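Local coordinates for vascular protein tyrosine phosphatase 1 (Rattus norvegicus, PDB 3I36), which probably removes phosphate from phosphotyrosine in proteins through its receptor-type tyrosine phosphatase catalytic domain, the part present here, at residues His211-Phe223 against Asp291-Ile303. Sequence-based numbering, arbitrary orientation.
Sequences HGVPDTTDLLINF and DQYVFLNQCVLDI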
ATOM      1  N   HIS A 211      14.721   4.241  -9.389  1.00 24.49           N
ATOM      2  CA  HIS A 211      15.456   4.675  -8.211  1.00 28.21           C
ATOM      3  C   HIS A 211      14.866   5.972  -7.694  1.00 29.85           C
ATOM      4  O   HIS A 211      14.495   6.853  -8.472  1.00 34.63           O
ATOM      5  CB  HIS A 211      16.933   4.879  -8.548  1.00 34.96           C
ATOM      6  CG  HIS A 211      17.598   3.652  -9.083  1.00 37.00           C
ATOM      7  ND1 HIS A 211      17.691   3.385 -10.431  1.00 42.57           N
ATOM      8  CD2 HIS A 211      18.183   2.608  -8.450  1.00 38.98           C
ATOM      9  CE1 HIS A 211      18.316   2.234 -10.607  1.00 45.74           C
ATOM     10  NE2 HIS A 211      18.626   1.743  -9.420  1.00 42.20           N
ATOM     11  N   GLY A 212      14.782   6.080  -6.377  1.00 28.33           N
ATOM     12  CA  GLY A 212      14.296   7.287  -5.747  1.00 29.27           C
ATOM     13  C   GLY A 212      12.809   7.458  -5.952  1.00 24.41           C
ATOM     14  O   GLY A 212      12.128   6.576  -6.473  1.00 23.00           O
ATOM     15  N   VAL A 213      12.319   8.615  -5.538  1.00 19.90           N
ATOM     16  CA  VAL A 213      10.907   8.921  -5.569  1.00 18.53           C
ATOM     17  C   VAL A 213      10.569   9.665  -6.844  1.00 20.17           C
ATOM     18  O   VAL A 213      11.460  10.165  -7.528  1.00 24.95           O
ATOM     19  CB  VAL A 213      10.550   9.801  -4.372  1.00 19.40           C
ATOM     20  CG1 VAL A 213      10.799   9.026  -3.069  1.00 17.20           C
ATOM     21  CG2 VAL A 213      11.367  11.089  -4.408  1.00 14.07           C
ATOM     22  N   PRO A 214       9.273   9.763  -7.164  1.00 23.20           N
ATOM     23  CA  PRO A 214       8.890  10.557  -8.336  1.00 19.08           C
ATOM     24  C   PRO A 214       9.420  11.995  -8.254  1.00 20.48           C
ATOM     25  O   PRO A 214       9.518  12.567  -7.167  1.00 17.77           O
ATOM     26  CB  PRO A 214       7.363  10.555  -8.267  1.00 19.52           C
ATOM     27  CG  PRO A 214       7.021   9.310  -7.510  1.00 19.61           C
ATOM     28  CD  PRO A 214       8.108   9.168  -6.486  1.00 22.46           C
ATOM     29  N   ASP A 215       9.754  12.569  -9.404  1.00 23.20           N
ATOM     30  CA  ASP A 215      10.267  13.938  -9.461  1.00 30.36           C
ATOM     31  C   ASP A 215       9.241  14.964  -8.997  1.00 27.03           C
ATOM     32  O   ASP A 215       9.593  16.007  -8.446  1.00 27.21           O
ATOM     33  CB  ASP A 215      10.711  14.274 -10.885  1.00 39.61           C
ATOM     34  CG  ASP A 215      11.901  13.458 -11.328  1.00 45.59           C
ATOM     35  OD1 ASP A 215      12.725  13.084 -10.462  1.00 43.94           O
ATOM     36  OD2 ASP A 215      12.010  13.195 -12.544  1.00 46.29           O
ATOM     37  N   THR A 216       7.968  14.664  -9.228  1.00 24.17           N
ATOM     38  CA  THR A 216       6.885  15.545  -8.822  1.00 24.84           C
ATOM     39  C   THR A 216       5.865  14.721  -8.074  1.00 23.48           C
ATOM     40  O   THR A 216       5.901  13.492  -8.120  1.00 18.88           O
ATOM     41  CB  THR A 216       6.184  16.213 -10.023  1.00 24.31           C
ATOM     42  OG1 THR A 216       5.575  15.211 -10.841  1.00 26.77           O
ATOM     43  CG2 THR A 216       7.177  17.020 -10.847  1.00 28.42           C
ATOM     44  N   THR A 217       4.951  15.397  -7.390  1.00 22.26           N
ATOM     45  CA  THR A 217       3.993  14.702  -6.547  1.00 22.88           C
ATOM     46  C   THR A 217       2.629  14.638  -7.213  1.00 24.72           C
ATOM     47  O   THR A 217       1.786  13.852  -6.816  1.00 20.91           O
ATOM     48  CB  THR A 217       3.832  15.411  -5.199  1.00 20.56           C
ATOM     49  OG1 THR A 217       3.350  16.736  -5.429  1.00 22.04           O
ATOM     50  CG2 THR A 217       5.169  15.484  -4.461  1.00 22.82           C
ATOM     51  N   ASP A 218       2.407  15.471  -8.225  1.00 21.12           N
ATOM     52  CA  ASP A 218       1.065  15.608  -8.773  1.00 22.68           C
ATOM     53  C   ASP A 218       0.523  14.307  -9.357  1.00 19.30           C
ATOM     54  O   ASP A 218      -0.649  13.991  -9.178  1.00 22.88           O
ATOM     55  CB  ASP A 218       0.981  16.756  -9.796  1.00 27.32           C
ATOM     56  CG  ASP A 218       2.091  16.713 -10.819  1.00 40.11           C
ATOM     57  OD1 ASP A 218       2.831  15.709 -10.871  1.00 40.07           O
ATOM     58  OD2 ASP A 218       2.223  17.695 -11.582  1.00 56.07           O
ATOM     59  N   LEU A 219       1.371  13.546 -10.036  1.00 18.33           N
ATOM     60  CA  LEU A 219       0.894  12.343 -10.699  1.00 19.53           C
ATOM     61  C   LEU A 219       0.457  11.307  -9.677  1.00 22.08           C
ATOM     62  O   LEU A 219      -0.612  10.706  -9.810  1.00 20.10           O
ATOM     63  CB  LEU A 219       1.952  11.760 -11.627  1.00 19.51           C
ATOM     64  CG  LEU A 219       2.134  12.625 -12.878  1.00 30.50           C
ATOM     65  CD1 LEU A 219       3.363  12.201 -13.661  1.00 34.08           C
ATOM     66  CD2 LEU A 219       0.880  12.533 -13.734  1.00 27.70           C
ATOM     67  N   LEU A 220       1.276  11.092  -8.653  1.00 18.58           N
ATOM     68  CA  LEU A 220       0.901  10.127  -7.644  1.00 19.07           C
ATOM     69  C   LEU A 220      -0.343  10.605  -6.907  1.00 14.64           C
ATOM     70  O   LEU A 220      -1.210   9.807  -6.547  1.00 13.63           O
ATOM     71  CB  LEU A 220       2.043   9.886  -6.670  1.00 21.79           C
ATOM     72  CG  LEU A 220       1.831   8.750  -5.673  1.00 17.40           C
ATOM     73  CD1 LEU A 220       1.661   7.421  -6.399  1.00 14.46           C
ATOM     74  CD2 LEU A 220       3.008   8.689  -4.740  1.00 17.35           C
ATOM     75  N   ILE A 221      -0.429  11.911  -6.676  1.00 15.63           N
ATOM     76  CA  ILE A 221      -1.594  12.464  -5.995  1.00 17.28           C
ATOM     77  C   ILE A 221      -2.847  12.319  -6.860  1.00 15.42           C
ATOM     78  O   ILE A 221      -3.903  11.933  -6.366  1.00 16.13           O
ATOM     79  CB  ILE A 221      -1.372  13.926  -5.589  1.00 17.45           C
ATOM     80  CG1 ILE A 221      -0.369  14.003  -4.435  1.00 19.49           C
ATOM     81  CG2 ILE A 221      -2.697  14.584  -5.213  1.00 19.05           C
ATOM     82  CD1 ILE A 221       0.270  15.377  -4.253  1.00 18.62           C
ATOM     83  N   ASN A 222      -2.732  12.617  -8.153  1.00 13.37           N
ATOM     84  CA  ASN A 222      -3.841  12.419  -9.074  0.50 19.30           C
ATOM     85  C   ASN A 222      -4.244  10.951  -9.158  1.00 16.77           C
ATOM     86  O   ASN A 222      -5.423  10.623  -9.262  1.00 14.38           O
ATOM     87  CB  ASN A 222      -3.481  12.955 -10.459  0.50 22.72           C
ATOM     88  CG  ASN A 222      -3.307  14.459 -10.470  0.50 19.25           C
ATOM     89  OD1 ASN A 222      -3.839  15.165  -9.612  0.50 17.30           O
ATOM     90  ND2 ASN A 222      -2.561  14.959 -11.451  0.50 20.49           N
ATOM     91  N   PHE A 223      -3.248  10.075  -9.119  1.00 16.14           N
ATOM     92  CA  PHE A 223      -3.480   8.639  -9.131  1.00 12.65           C
ATOM     93  C   PHE A 223      -4.248   8.260  -7.868  1.00 13.40           C
ATOM     94  O   PHE A 223      -5.232   7.520  -7.933  1.00 14.19           O
ATOM     95  CB  PHE A 223      -2.130   7.938  -9.190  1.00 13.49           C
ATOM     96  CG  PHE A 223      -2.185   6.461  -9.043  1.00 16.52           C
ATOM     97  CD1 PHE A 223      -2.465   5.654 -10.130  1.00 16.89           C
ATOM     98  CD2 PHE A 223      -1.880   5.864  -7.831  1.00 16.37           C
ATOM     99  CE1 PHE A 223      -2.457   4.281 -10.002  1.00 14.97           C
ATOM    100  CE2 PHE A 223      -1.882   4.486  -7.701  1.00 12.87           C
ATOM    101  CZ  PHE A 223      -2.169   3.695  -8.796  1.00 12.14           C
ATOM    102  N   ASP A 291      13.982   9.524   1.683  1.00 20.23           N
ATOM    103  CA  ASP A 291      13.517  10.239   0.497  1.00 19.81           C
ATOM    104  C   ASP A 291      12.000  10.127   0.394  1.00 18.16           C
ATOM    105  O   ASP A 291      11.300  11.103   0.108  1.00 18.38           O
ATOM    106  CB  ASP A 291      14.161   9.673  -0.781  1.00 24.56           C
ATOM    107  CG  ASP A 291      15.667   9.894  -0.836  1.00 39.31           C
ATOM    108  OD1 ASP A 291      16.247  10.455   0.117  1.00 37.72           O
ATOM    109  OD2 ASP A 291      16.273   9.508  -1.856  1.00 49.97           O
ATOM    110  N   GLN A 292      11.478   8.932   0.641  1.00 15.53           N
ATOM    111  CA  GLN A 292      10.032   8.767   0.618  1.00 14.39           C
ATOM    112  C   GLN A 292       9.368   9.634   1.666  1.00 13.38           C
ATOM    113  O   GLN A 292       8.329  10.224   1.411  1.00 16.16           O
ATOM    114  CB  GLN A 292       9.637   7.305   0.831  1.00 16.91           C
ATOM    115  CG  GLN A 292       9.945   6.465  -0.385  1.00 18.28           C
ATOM    116  CD  GLN A 292       9.849   4.989  -0.117  1.00 19.28           C
ATOM    117  OE1 GLN A 292       9.575   4.568   1.005  1.00 17.53           O
ATOM    118  NE2 GLN A 292      10.087   4.188  -1.146  1.00 16.86           N
ATOM    119  N   TYR A 293       9.953   9.676   2.855  1.00 16.40           N
ATOM    120  CA  TYR A 293       9.382  10.461   3.937  1.00 17.24           C
ATOM    121  C   TYR A 293       9.372  11.943   3.578  1.00 16.40           C
ATOM    122  O   TYR A 293       8.411  12.652   3.860  1.00 16.27           O
ATOM    123  CB  TYR A 293      10.177  10.244   5.214  1.00 13.16           C
ATOM    124  CG  TYR A 293       9.559  10.881   6.434  1.00 17.73           C
ATOM    125  CD1 TYR A 293       8.535  10.253   7.116  1.00 18.60           C
ATOM    126  CD2 TYR A 293       9.995  12.115   6.895  1.00 15.46           C
ATOM    127  CE1 TYR A 293       7.965  10.817   8.229  1.00 19.61           C
ATOM    128  CE2 TYR A 293       9.437  12.689   8.022  1.00 18.30           C
ATOM    129  CZ  TYR A 293       8.413  12.032   8.679  1.00 23.66           C
ATOM    130  OH  TYR A 293       7.838  12.578   9.800  1.00 18.75           O
ATOM    131  N   VAL A 294      10.455  12.410   2.974  1.00 16.33           N
ATOM    132  CA  VAL A 294      10.497  13.793   2.530  1.00 14.19           C
ATOM    133  C   VAL A 294       9.489  13.996   1.413  1.00 19.53           C
ATOM    134  O   VAL A 294       8.793  15.001   1.374  1.00 16.36           O
ATOM    135  CB  VAL A 294      11.901  14.199   2.062  1.00 17.15           C
ATOM    136  CG1 VAL A 294      11.871  15.608   1.459  1.00 17.91           C
ATOM    137  CG2 VAL A 294      12.872  14.127   3.233  1.00 19.33           C
ATOM    138  N   PHE A 295       9.417  13.024   0.509  1.00 22.03           N
ATOM    139  CA  PHE A 295       8.439  13.051  -0.577  1.00 22.96           C
ATOM    140  C   PHE A 295       7.031  13.241  -0.039  1.00 16.78           C
ATOM    141  O   PHE A 295       6.225  13.962  -0.635  1.00 16.95           O
ATOM    142  CB  PHE A 295       8.543  11.769  -1.406  1.00 19.35           C
ATOM    143  CG  PHE A 295       7.583  11.698  -2.564  1.00 23.20           C
ATOM    144  CD1 PHE A 295       7.858  12.357  -3.758  1.00 20.46           C
ATOM    145  CD2 PHE A 295       6.426  10.948  -2.469  1.00 22.65           C
ATOM    146  CE1 PHE A 295       6.984  12.268  -4.830  1.00 18.97           C
ATOM    147  CE2 PHE A 295       5.549  10.861  -3.523  1.00 22.34           C
ATOM    148  CZ  PHE A 295       5.822  11.522  -4.709  1.00 18.41           C
ATOM    149  N   LEU A 296       6.721  12.605   1.093  1.00 16.11           N
ATOM    150  CA  LEU A 296       5.393  12.763   1.693  1.00 15.84           C
ATOM    151  C   LEU A 296       5.191  14.189   2.084  1.00 16.40           C
ATOM    152  O   LEU A 296       4.137  14.785   1.869  1.00 19.66           O
ATOM    153  CB  LEU A 296       5.279  11.958   2.977  1.00 22.41           C
ATOM    154  CG  LEU A 296       4.985  10.497   2.810  1.00 14.09           C
ATOM    155  CD1 LEU A 296       4.845   9.890   4.191  1.00 13.53           C
ATOM    156  CD2 LEU A 296       3.703  10.378   1.998  1.00 11.78           C
ATOM    157  N   ASN A 297       6.220  14.741   2.699  1.00 17.80           N
ATOM    158  CA  ASN A 297       6.128  16.114   3.111  1.00 19.63           C
ATOM    159  C   ASN A 297       6.013  16.996   1.885  1.00 18.68           C
ATOM    160  O   ASN A 297       5.278  17.976   1.893  1.00 19.31           O
ATOM    161  CB  ASN A 297       7.316  16.458   3.982  1.00 12.25           C
ATOM    162  CG  ASN A 297       7.173  15.873   5.355  1.00 14.46           C
ATOM    163  OD1 ASN A 297       7.609  14.745   5.624  1.00 19.30           O
ATOM    164  ND2 ASN A 297       6.517  16.615   6.230  1.00 14.53           N
ATOM    165  N   GLN A 298       6.726  16.634   0.823  1.00 16.07           N
ATOM    166  CA  GLN A 298       6.591  17.377  -0.429  1.00 20.70           C
ATOM    167  C   GLN A 298       5.149  17.310  -0.935  1.00 20.40           C
ATOM    168  O   GLN A 298       4.583  18.302  -1.415  1.00 15.69           O
ATOM    169  CB  GLN A 298       7.535  16.828  -1.497  1.00 21.02           C
ATOM    170  CG  GLN A 298       7.591  17.716  -2.744  1.00 20.60           C
ATOM    171  CD  GLN A 298       8.173  19.076  -2.429  1.00 26.56           C
ATOM    172  OE1 GLN A 298       9.300  19.169  -1.941  1.00 21.53           O
ATOM    173  NE2 GLN A 298       7.409  20.140  -2.702  1.00 22.63           N
ATOM    174  N   CYS A 299       4.559  16.124  -0.833  1.00 20.89           N
ATOM    175  CA  CYS A 299       3.169  15.935  -1.223  1.00 21.40           C
ATOM    176  C   CYS A 299       2.272  16.903  -0.474  1.00 23.41           C
ATOM    177  O   CYS A 299       1.482  17.620  -1.079  1.00 20.96           O
ATOM    178  CB  CYS A 299       2.730  14.492  -0.974  1.00 16.28           C
ATOM    179  SG  CYS A 299       3.381  13.360  -2.181  1.00 22.01           S
ATOM    180  N   VAL A 300       2.411  16.927   0.846  1.00 22.40           N
ATOM    181  CA  VAL A 300       1.640  17.836   1.672  1.00 20.19           C
ATOM    182  C   VAL A 300       1.844  19.269   1.228  1.00 16.76           C
ATOM    183  O   VAL A 300       0.886  20.028   1.103  1.00 23.97           O
ATOM    184  CB  VAL A 300       2.013  17.717   3.163  1.00 20.67           C
ATOM    185  CG1 VAL A 300       1.293  18.780   3.971  1.00 23.71           C
ATOM    186  CG2 VAL A 300       1.675  16.328   3.676  1.00 17.36           C
ATOM    187  N   LEU A 301       3.095  19.646   0.993  1.00 17.88           N
ATOM    188  CA  LEU A 301       3.393  21.019   0.607  1.00 21.17           C
ATOM    189  C   LEU A 301       2.702  21.352  -0.703  1.00 24.02           C
ATOM    190  O   LEU A 301       2.077  22.408  -0.852  1.00 21.89           O
ATOM    191  CB  LEU A 301       4.903  21.224   0.482  1.00 19.16           C
ATOM    192  CG  LEU A 301       5.357  22.654   0.227  1.00 21.91           C
ATOM    193  CD1 LEU A 301       5.030  23.510   1.435  1.00 26.63           C
ATOM    194  CD2 LEU A 301       6.860  22.687  -0.095  1.00 21.43           C
ATOM    195  N   ASP A 302       2.808  20.437  -1.656  1.00 22.09           N
ATOM    196  CA  ASP A 302       2.233  20.655  -2.974  1.00 22.24           C
ATOM    197  C   ASP A 302       0.709  20.731  -2.917  1.00 25.15           C
ATOM    198  O   ASP A 302       0.095  21.539  -3.612  1.00 24.51           O
ATOM    199  CB  ASP A 302       2.686  19.556  -3.932  1.00 25.21           C
ATOM    200  CG  ASP A 302       4.180  19.606  -4.194  1.00 21.57           C
ATOM    201  OD1 ASP A 302       4.809  20.611  -3.813  1.00 21.69           O
ATOM    202  OD2 ASP A 302       4.722  18.651  -4.782  1.00 20.00           O
ATOM    203  N   ILE A 303       0.107  19.893  -2.082  1.00 24.71           N
ATOM    204  CA  ILE A 303      -1.337  19.884  -1.925  1.00 27.25           C
ATOM    205  C   ILE A 303      -1.803  21.200  -1.334  1.00 30.75           C
ATOM    206  O   ILE A 303      -2.740  21.823  -1.827  1.00 31.59           O
ATOM    207  CB  ILE A 303      -1.773  18.731  -1.012  1.00 25.48           C
ATOM    208  CG1 ILE A 303      -1.529  17.405  -1.722  1.00 20.56           C
ATOM    209  CG2 ILE A 303      -3.234  18.895  -0.597  1.00 25.66           C
ATOM    210  CD1 ILE A 303      -1.650  16.204  -0.843  1.00 19.19           C
TER
HETATM  211  O   HOH W   1      10.774   5.288  -3.633  1.00 19.90           O
HETATM  212  O   HOH W   2      14.359  10.246  -4.660  1.00 24.81           O
HETATM  213  O   HOH W   3       6.253  18.232  -6.750  1.00 38.54           O
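Phe295 reaches from helix 290-305 in among residues 213-217, and with Thr217 and Val213 it accounts for most of the 532 Å² buried here. Its CG lies anti to the backbone N (chi1 -180°), which extends the ring to Pro214 and Leu220. Pro214 covers one face in a CH-pi contact, Pro214 CD lying 4.0 Å from the centroid of the Phe295 ring and 26° off the normal. Thr216 O meets the ring edge in plane, 3.7 Å from Phe295 CE1. Leu220 CD2, near that plane too, comes within 3.6 Å of Phe295 CE2, while Val213 CB and Thr217 CG2 approach obliquely. Were Phe295 replaced by an alanine, Pro214 CD and Leu220 CD2 would probably lose their aromatic partner, leaving a gap.

Thr217 divides its side chain between two environments. Thr217 CG2 packs 3.6 Å from Cys299 SG and also touches Gln298 CG; Thr217 OG1, placed between the backbone N and carbonyl carbon (chi1 61°), donates a hydrogen bond to Asp302 OD2 whose 2.4 Å length is doubtfully short. A water accepts from Thr217 N and donates to the same OD2, whereas Gln298 NE2 binds the other oxygen, Asp302 OD1. Val213 CG1 rests against the backbone at Asp291 and Gln292.

Trp208 of the WPD loop, which also holds Asp210, a likely substrate-binding residue, touches Pro214 and Leu220. The chemistry is consistent with an apolar seat for residues 213-217 on helix 290-305, where Asp302, turned by Gln298 of its own helix, meets Thr217 directly and through a water just ahead of helix 218-231.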